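Local structure of Sfrice_029225 (6I50) at residues H7-T12 with M148-S153; G68-Y73 with I155-L160; I85-H90 with N119-A124. The protein probably acts as a tumour necrosis factor-type cytokine of an arthropod, assembling as a trimer that is likely to engage a TNF receptor. All blocks are in the same frame, centred on the assembly; numbering follows the deposited sequence.

How the interactions relate
Interactions 1 and 2 share strand 144-161 and adjoin directly: the backbone O of Phe8 lies 2.8 Å from Ile155 N, and His7 ND1 lies 2.7 Å from Tyr73 OH, both probable hydrogen bonds, although the centres of the two contacts are about 17 Å apart. Interaction 3 joins the two sheets of the sandwich. It meets interaction 2 where Tyr73 packs on Phe122 and Ala124, with Tyr73 CB 3.6 Å from Ala124 CB. Between interactions 1 and 3 the nearest atoms are about 5 Å apart. Along the chain, 85-90 and 119-124 are nested inside the loops closed by both other contacts, and all three border neighbouring subunits of the trimer.

Interaction 1: residues H7-T12 with M148-S153; sequences HFHGNT and MQPEKS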
# COMPACT_ATOMS: atom_id res chain seq x y z
N HIS A 7 0.07 10.05 -11.69
CA HIS A 7 0.94 8.91 -11.42
C HIS A 7 2.21 9.09 -12.24
O HIS A 7 2.14 9.32 -13.45
CB HIS A 7 0.26 7.59 -11.78
CG HIS A 7 1.11 6.39 -11.51
ND1 HIS A 7 1.14 5.75 -10.28
CD2 HIS A 7 1.97 5.70 -12.30
CE1 HIS A 7 1.97 4.72 -10.34
NE2 HIS A 7 2.48 4.67 -11.56
N PHE A 8 3.36 9.01 -11.58
CA PHE A 8 4.66 9.13 -12.23
C PHE A 8 5.45 7.87 -11.95
O PHE A 8 5.51 7.42 -10.80
CB PHE A 8 5.42 10.36 -11.73
CG PHE A 8 4.60 11.62 -11.73
CD1 PHE A 8 4.49 12.36 -12.89
CD2 PHE A 8 3.92 12.03 -10.60
CE1 PHE A 8 3.72 13.52 -12.92
CE2 PHE A 8 3.16 13.19 -10.61
CZ PHE A 8 3.06 13.93 -11.78
N HIS A 9 6.06 7.29 -12.98
CA HIS A 9 6.76 6.03 -12.78
C HIS A 9 8.17 6.10 -13.34
O HIS A 9 8.53 7.01 -14.09
CB HIS A 9 5.98 4.83 -13.37
CG HIS A 9 5.63 4.98 -14.83
ND1 HIS A 9 4.46 4.48 -15.36
CD2 HIS A 9 6.31 5.53 -15.86
CE1 HIS A 9 4.42 4.73 -16.65
NE2 HIS A 9 5.54 5.36 -16.99
N GLY A 10 8.99 5.13 -12.94
CA GLY A 10 10.38 5.12 -13.36
C GLY A 10 10.49 4.90 -14.85
O GLY A 10 9.82 4.03 -15.42
N ASN A 11 11.36 5.68 -15.49
CA ASN A 11 11.50 5.61 -16.95
C ASN A 11 12.88 6.14 -17.32
O ASN A 11 13.09 7.36 -17.30
CB ASN A 11 10.40 6.40 -17.64
CG ASN A 11 10.30 6.11 -19.12
OD1 ASN A 11 11.24 5.59 -19.73
ND2 ASN A 11 9.16 6.43 -19.71
N THR A 12 13.79 5.24 -17.67
CA THR A 12 15.15 5.60 -18.03
C THR A 12 15.32 5.90 -19.52
O THR A 12 16.46 5.94 -20.00
CB THR A 12 16.12 4.49 -17.62
OG1 THR A 12 15.64 3.23 -18.10
CG2 THR A 12 16.27 4.44 -16.11
N MET A 148 14.56 1.71 -12.06
CA MET A 148 13.59 2.73 -12.44
C MET A 148 12.88 2.29 -13.72
O MET A 148 13.10 2.80 -14.82
CB MET A 148 14.28 4.08 -12.61
CG MET A 148 15.11 4.49 -11.39
SD MET A 148 14.16 4.30 -9.87
CE MET A 148 12.80 5.34 -10.26
N GLN A 149 12.01 1.31 -13.54
CA GLN A 149 11.15 0.76 -14.57
C GLN A 149 9.71 0.98 -14.15
O GLN A 149 9.42 1.00 -12.95
CB GLN A 149 11.44 -0.73 -14.81
CG GLN A 149 12.88 -1.02 -15.23
CD GLN A 149 13.23 -2.50 -15.22
OE1 GLN A 149 12.74 -3.26 -14.39
NE2 GLN A 149 14.08 -2.91 -16.16
N PRO A 150 8.78 1.17 -15.10
CA PRO A 150 7.46 1.71 -14.73
C PRO A 150 6.70 0.84 -13.75
O PRO A 150 6.01 1.36 -12.86
CB PRO A 150 6.73 1.81 -16.08
CG PRO A 150 7.81 1.82 -17.10
CD PRO A 150 8.91 0.97 -16.55
N GLU A 151 6.79 -0.48 -13.90
CA GLU A 151 6.08 -1.38 -13.01
C GLU A 151 6.77 -1.54 -11.65
O GLU A 151 6.15 -2.09 -10.73
CB GLU A 151 5.92 -2.75 -13.68
CG GLU A 151 7.18 -3.62 -13.68
CD GLU A 151 8.17 -3.27 -14.78
OE1 GLU A 151 7.96 -2.28 -15.52
OE2 GLU A 151 9.17 -4.01 -14.90
N LYS A 152 8.00 -1.07 -11.51
CA LYS A 152 8.79 -1.32 -10.30
C LYS A 152 8.86 -0.13 -9.35
O LYS A 152 8.80 -0.31 -8.13
CB LYS A 152 10.21 -1.75 -10.69
CG LYS A 152 10.26 -3.13 -11.34
CD LYS A 152 11.69 -3.68 -11.39
CE LYS A 152 11.70 -5.12 -11.88
NZ LYS A 152 11.35 -5.24 -13.33
N SER A 153 9.00 1.09 -9.86
CA SER A 153 9.19 2.27 -9.02
C SER A 153 8.28 3.40 -9.49
O SER A 153 8.16 3.62 -10.70
CB SER A 153 10.66 2.74 -9.04
OG SER A 153 11.53 1.75 -8.52
O HOH W 1 3.59 2.16 -12.28
O HOH W 2 13.04 2.52 -17.55
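The imidazole of His9 carries Pro150 on one face: Pro150 CB sits 3.5 Å from the centroid of the His9 ring, almost on the ring normal, in a CH-pi contact. His9 CG and ND1 are each 3.6 Å from Pro150 CB. His9 reaches this place because its CG stands between the backbone N and the carbonyl carbon (chi1 55°), which turns the ring over the proline. The proline's CG and CD in turn lie against the carbonyl oxygen of Gly10.

The contact ties the N-terminal strand 5-10 to the irregular part of strand 144-161, its antiparallel neighbour in one sheet of the TNF sandwich. Gly10 N donates to Ser153 O over 2.8 Å, with an angle of 155° at the hydrogen and the donor tilted from the carbonyl plane. Gly10 also lies close against Met148, whose bent side chain returns Met148 CE to 3.9 Å from Gly10 CA.

Water continues the contact at both ends. One water donates to Pro150 O and bonds His7 NE2; another accepts from Thr12 N and donates to Met148 O at 2.7 Å. The turn itself is held by Lys152 NZ, which binds Gln149 OE1 and forms a salt bridge with Glu151 OE2, while Gln149 O accepts from both Lys152 N and Ser153 N. The end of strand 5-10 and the loop after it are thus joined to 148-153 by one direct backbone bond, the CH-pi contact of Pro150 with His9 and two single-water bridges, and this partly exposed junction probably depends on ordered solvent as well as on direct contacts.

Interaction 2: residues G68-Y73 with I155-L160; sequences GVYLVY and IGLVKL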
# COMPACT_ATOMS: atom_id res chain seq x y z
N GLY A 68 -5.41 20.15 -0.30
CA GLY A 68 -6.40 19.18 0.13
C GLY A 68 -5.74 17.99 0.78
O GLY A 68 -4.53 17.95 1.00
N VAL A 69 -6.58 17.01 1.10
CA VAL A 69 -6.10 15.73 1.61
C VAL A 69 -5.97 14.78 0.42
O VAL A 69 -6.94 14.57 -0.31
CB VAL A 69 -7.04 15.15 2.68
CG1 VAL A 69 -6.59 13.76 3.10
CG2 VAL A 69 -7.08 16.07 3.88
N TYR A 70 -4.77 14.25 0.23
CA TYR A 70 -4.44 13.37 -0.87
C TYR A 70 -4.07 11.99 -0.35
O TYR A 70 -3.41 11.86 0.68
CB TYR A 70 -3.22 13.86 -1.67
CG TYR A 70 -3.40 15.08 -2.52
CD1 TYR A 70 -3.55 16.34 -1.94
CD2 TYR A 70 -3.38 14.99 -3.90
CE1 TYR A 70 -3.69 17.47 -2.72
CE2 TYR A 70 -3.52 16.11 -4.68
CZ TYR A 70 -3.68 17.34 -4.10
OH TYR A 70 -3.82 18.45 -4.90
N LEU A 71 -4.44 10.96 -1.11
CA LEU A 71 -3.80 9.67 -0.96
C LEU A 71 -2.50 9.72 -1.75
O LEU A 71 -2.52 9.95 -2.96
CB LEU A 71 -4.70 8.54 -1.47
CG LEU A 71 -4.08 7.13 -1.49
CD1 LEU A 71 -3.88 6.61 -0.07
CD2 LEU A 71 -4.97 6.19 -2.30
N VAL A 72 -1.37 9.55 -1.06
CA VAL A 72 -0.05 9.60 -1.68
C VAL A 72 0.57 8.22 -1.52
O VAL A 72 0.52 7.65 -0.43
CB VAL A 72 0.84 10.68 -1.03
CG1 VAL A 72 2.21 10.72 -1.70
CG2 VAL A 72 0.17 12.05 -1.11
N TYR A 73 1.15 7.69 -2.59
CA TYR A 73 1.80 6.38 -2.50
C TYR A 73 3.13 6.42 -3.25
O TYR A 73 3.29 7.15 -4.23
CB TYR A 73 0.89 5.26 -3.05
CG TYR A 73 0.45 5.47 -4.48
CD1 TYR A 73 1.27 5.06 -5.54
CD2 TYR A 73 -0.77 6.06 -4.78
CE1 TYR A 73 0.88 5.26 -6.85
CE2 TYR A 73 -1.17 6.26 -6.09
CZ TYR A 73 -0.34 5.85 -7.12
OH TYR A 73 -0.73 6.05 -8.42
N ILE A 155 5.61 7.07 -8.03
CA ILE A 155 5.01 7.94 -7.02
C ILE A 155 3.72 8.50 -7.60
O ILE A 155 3.70 8.94 -8.76
CB ILE A 155 5.96 9.07 -6.56
CG1 ILE A 155 5.23 10.06 -5.65
CG2 ILE A 155 6.56 9.81 -7.76
CD1 ILE A 155 6.15 11.06 -4.97
N GLY A 156 2.64 8.43 -6.84
CA GLY A 156 1.35 8.89 -7.32
C GLY A 156 0.56 9.52 -6.20
O GLY A 156 0.86 9.33 -5.01
N LEU A 157 -0.43 10.31 -6.58
CA LEU A 157 -1.28 10.96 -5.60
C LEU A 157 -2.64 11.25 -6.20
O LEU A 157 -2.76 11.54 -7.40
CB LEU A 157 -0.68 12.27 -5.05
CG LEU A 157 0.45 13.12 -5.64
CD1 LEU A 157 0.45 13.21 -7.16
CD2 LEU A 157 0.36 14.52 -5.04
N VAL A 158 -3.65 11.18 -5.35
CA VAL A 158 -5.04 11.39 -5.72
C VAL A 158 -5.65 12.30 -4.67
O VAL A 158 -5.68 11.95 -3.49
CB VAL A 158 -5.82 10.06 -5.81
CG1 VAL A 158 -7.27 10.33 -6.21
CG2 VAL A 158 -5.16 9.08 -6.77
N LYS A 159 -6.17 13.45 -5.09
CA LYS A 159 -6.86 14.30 -4.14
C LYS A 159 -8.19 13.65 -3.73
O LYS A 159 -8.99 13.26 -4.59
CB LYS A 159 -7.10 15.69 -4.71
CG LYS A 159 -7.65 16.66 -3.67
CD LYS A 159 -7.93 18.02 -4.27
CE LYS A 159 -8.68 18.88 -3.28
NZ LYS A 159 -9.84 19.54 -3.92
N LEU A 160 -8.41 13.56 -2.42
CA LEU A 160 -9.59 12.92 -1.86
C LEU A 160 -10.63 13.92 -1.37
O LEU A 160 -11.83 13.62 -1.45
CB LEU A 160 -9.21 12.02 -0.68
CG LEU A 160 -8.19 10.93 -0.97
CD1 LEU A 160 -7.93 10.15 0.31
CD2 LEU A 160 -8.68 10.03 -2.08
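Two neighbouring antiparallel strands of the TNF jelly-roll sandwich, 68-80 and 144-161, pair here in the sheet that faces the other subunits of the trimer. Five backbone hydrogen bonds join them: Leu71 and Val158 exchange a pair, Tyr73 and Gly156 another, and Leu160 N donates to Val69 O over 2.8 Å. Between these lie the non-hydrogen-bonded pairs Tyr70 with Lys159 and Val72 with Leu157, where CA-H groups approach carbonyls; Leu157 CA is 3.1 Å from Leu71 O.

Side chains alternate between the two faces of the sheet. On one, Lys159 crosses the Tyr70 ring obliquely with its CB over the face, 3.9 Å from the centroid. The lysine runs on extended as far as CE, then bends at its last torsion to bring NZ to a salt bridge with Asp162, while Tyr70 OH bonds His66 O. Val72 and Leu157 lie side by side pointing the same way, and Leu157 CD2 comes within 3.9 Å of Tyr70 CD2. On this face strand 84-92 contributes Leu89, which packs against Val72 and Ile155.

The other face carries Leu71, Val158 and Tyr73. A chi1 of 57° swings the Tyr73 ring back over the partner strand, where Gly156 CA sits over one ring face, 3.8 Å from the Tyr73 centroid. The Tyr73 hydroxyl bonds His7 ND1 and Ala126 N of the second subunit. An alanine here would probably leave Gly156 without the ring that lies over it, and His7 and the second subunit's amide without their shared hydroxyl. Leu71 packs on Leu71 of both neighbouring subunits, and Leu160 CD1 reaches 4.0 Å from Leu71 CB.

Interaction 3: residues I85-H90 with N119-A124; sequences ISWVLH and NSCFSA
Trp87 reaches from strand 84-92 across the interior of the TNF beta sandwich to strand 117-129 of the facing sheet. Its CB points toward the other strand, and CG is flanked by the residue's own N and C (chi1 58°), which brings an edge of the indole to Cys121. Trp87 CD1 comes first, 3.9 Å from Cys121 CB. Trp87 NE1 makes the one hydrogen bond between the segments, to Cys121 O at 2.9 Å and nearly straight (170°). The oxygen lies close to the indole plane, yet the donor stands well above the plane of the carbonyl. Farther along, Trp87 CZ2 lies 3.8 Å from Ser123 N, and CH2 ends against Ser123 CB; the serine's hydroxyl is bonded to Gln75 of the third subunit.

The buried indole N-H is thus satisfied by a backbone carbonyl, in a bond that should restrain the ring's rotation. Cys121 forms a disulfide with Cys105, whose strand 100-108 borders 84-92, so a covalent link also bridges the sheets here. Beside the disulfide, Ile85 CD1 lies 4.2 Å from Cys121 CB. Cys121 SG stands obliquely to the indole, 4.9 Å from the centroid of the five-membered ring of Trp87.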
# COMPACT_ATOMS: atom_id res chain seq x y z
N ILE A 85 17.79 -0.73 3.19
CA ILE A 85 17.36 0.23 2.19
C ILE A 85 16.14 0.95 2.75
O ILE A 85 15.29 0.34 3.40
CB ILE A 85 17.05 -0.45 0.83
CG1 ILE A 85 16.16 -1.68 1.02
CG2 ILE A 85 18.34 -0.86 0.14
CD1 ILE A 85 14.69 -1.43 0.78
N SER A 86 16.09 2.26 2.54
CA SER A 86 15.02 3.06 3.12
C SER A 86 14.90 4.36 2.34
O SER A 86 15.91 4.91 1.88
CB SER A 86 15.29 3.34 4.61
OG SER A 86 14.29 4.16 5.18
N TRP A 87 13.67 4.82 2.17
CA TRP A 87 13.42 6.12 1.55
C TRP A 87 12.54 6.98 2.45
O TRP A 87 11.83 6.48 3.34
CB TRP A 87 12.78 5.98 0.15
CG TRP A 87 11.47 5.24 0.07
CD1 TRP A 87 11.28 3.98 -0.42
CD2 TRP A 87 10.17 5.74 0.41
NE1 TRP A 87 9.95 3.65 -0.38
CE2 TRP A 87 9.24 4.71 0.13
CE3 TRP A 87 9.70 6.94 0.94
CZ2 TRP A 87 7.87 4.85 0.36
CZ3 TRP A 87 8.34 7.08 1.18
CH2 TRP A 87 7.45 6.04 0.89
N VAL A 88 12.61 8.29 2.20
CA VAL A 88 11.77 9.28 2.88
C VAL A 88 11.11 10.16 1.82
O VAL A 88 11.71 10.45 0.78
CB VAL A 88 12.58 10.15 3.87
CG1 VAL A 88 12.87 9.35 5.14
CG2 VAL A 88 13.85 10.65 3.23
N LEU A 89 9.88 10.56 2.10
CA LEU A 89 9.15 11.50 1.25
C LEU A 89 9.30 12.89 1.86
O LEU A 89 8.83 13.12 2.98
CB LEU A 89 7.68 11.09 1.16
CG LEU A 89 6.80 12.02 0.33
CD1 LEU A 89 7.22 11.99 -1.13
CD2 LEU A 89 5.33 11.68 0.47
N HIS A 90 9.95 13.80 1.14
CA HIS A 90 10.24 15.14 1.64
C HIS A 90 9.28 16.16 1.03
O HIS A 90 9.10 16.21 -0.19
CB HIS A 90 11.67 15.55 1.31
CG HIS A 90 12.69 14.90 2.19
ND1 HIS A 90 13.97 14.61 1.76
CD2 HIS A 90 12.62 14.49 3.48
CE1 HIS A 90 14.65 14.06 2.75
NE2 HIS A 90 13.85 13.97 3.80
N ASN A 119 14.35 -5.69 -3.60
CA ASN A 119 13.39 -5.41 -2.54
C ASN A 119 12.61 -4.16 -2.93
O ASN A 119 13.21 -3.10 -3.09
CB ASN A 119 14.08 -5.19 -1.19
CG ASN A 119 14.42 -6.48 -0.50
OD1 ASN A 119 13.53 -7.19 -0.01
ND2 ASN A 119 15.71 -6.80 -0.43
N SER A 120 11.29 -4.28 -3.06
CA SER A 120 10.45 -3.11 -3.29
C SER A 120 9.95 -2.58 -1.95
O SER A 120 9.54 -3.35 -1.08
CB SER A 120 9.28 -3.46 -4.22
OG SER A 120 8.50 -4.54 -3.72
N CYS A 121 10.03 -1.27 -1.77
CA CYS A 121 9.65 -0.63 -0.51
C CYS A 121 8.48 0.30 -0.82
O CYS A 121 8.67 1.33 -1.47
CB CYS A 121 10.82 0.14 0.10
SG CYS A 121 10.83 0.24 1.94
N PHE A 122 7.29 -0.08 -0.36
CA PHE A 122 6.05 0.63 -0.65
C PHE A 122 5.48 1.25 0.62
O PHE A 122 5.49 0.62 1.68
CB PHE A 122 5.01 -0.31 -1.28
CG PHE A 122 3.68 0.34 -1.54
CD1 PHE A 122 2.75 0.51 -0.52
CD2 PHE A 122 3.36 0.77 -2.82
CE1 PHE A 122 1.54 1.13 -0.77
CE2 PHE A 122 2.16 1.39 -3.08
CZ PHE A 122 1.24 1.57 -2.05
N SER A 123 4.96 2.47 0.50
CA SER A 123 4.14 3.03 1.57
C SER A 123 3.14 4.01 0.98
O SER A 123 3.30 4.49 -0.14
CB SER A 123 4.99 3.73 2.65
OG SER A 123 4.22 3.97 3.82
N ALA A 124 2.09 4.29 1.76
CA ALA A 124 1.03 5.18 1.31
C ALA A 124 0.30 5.72 2.53
O ALA A 124 0.31 5.10 3.60
CB ALA A 124 0.05 4.45 0.37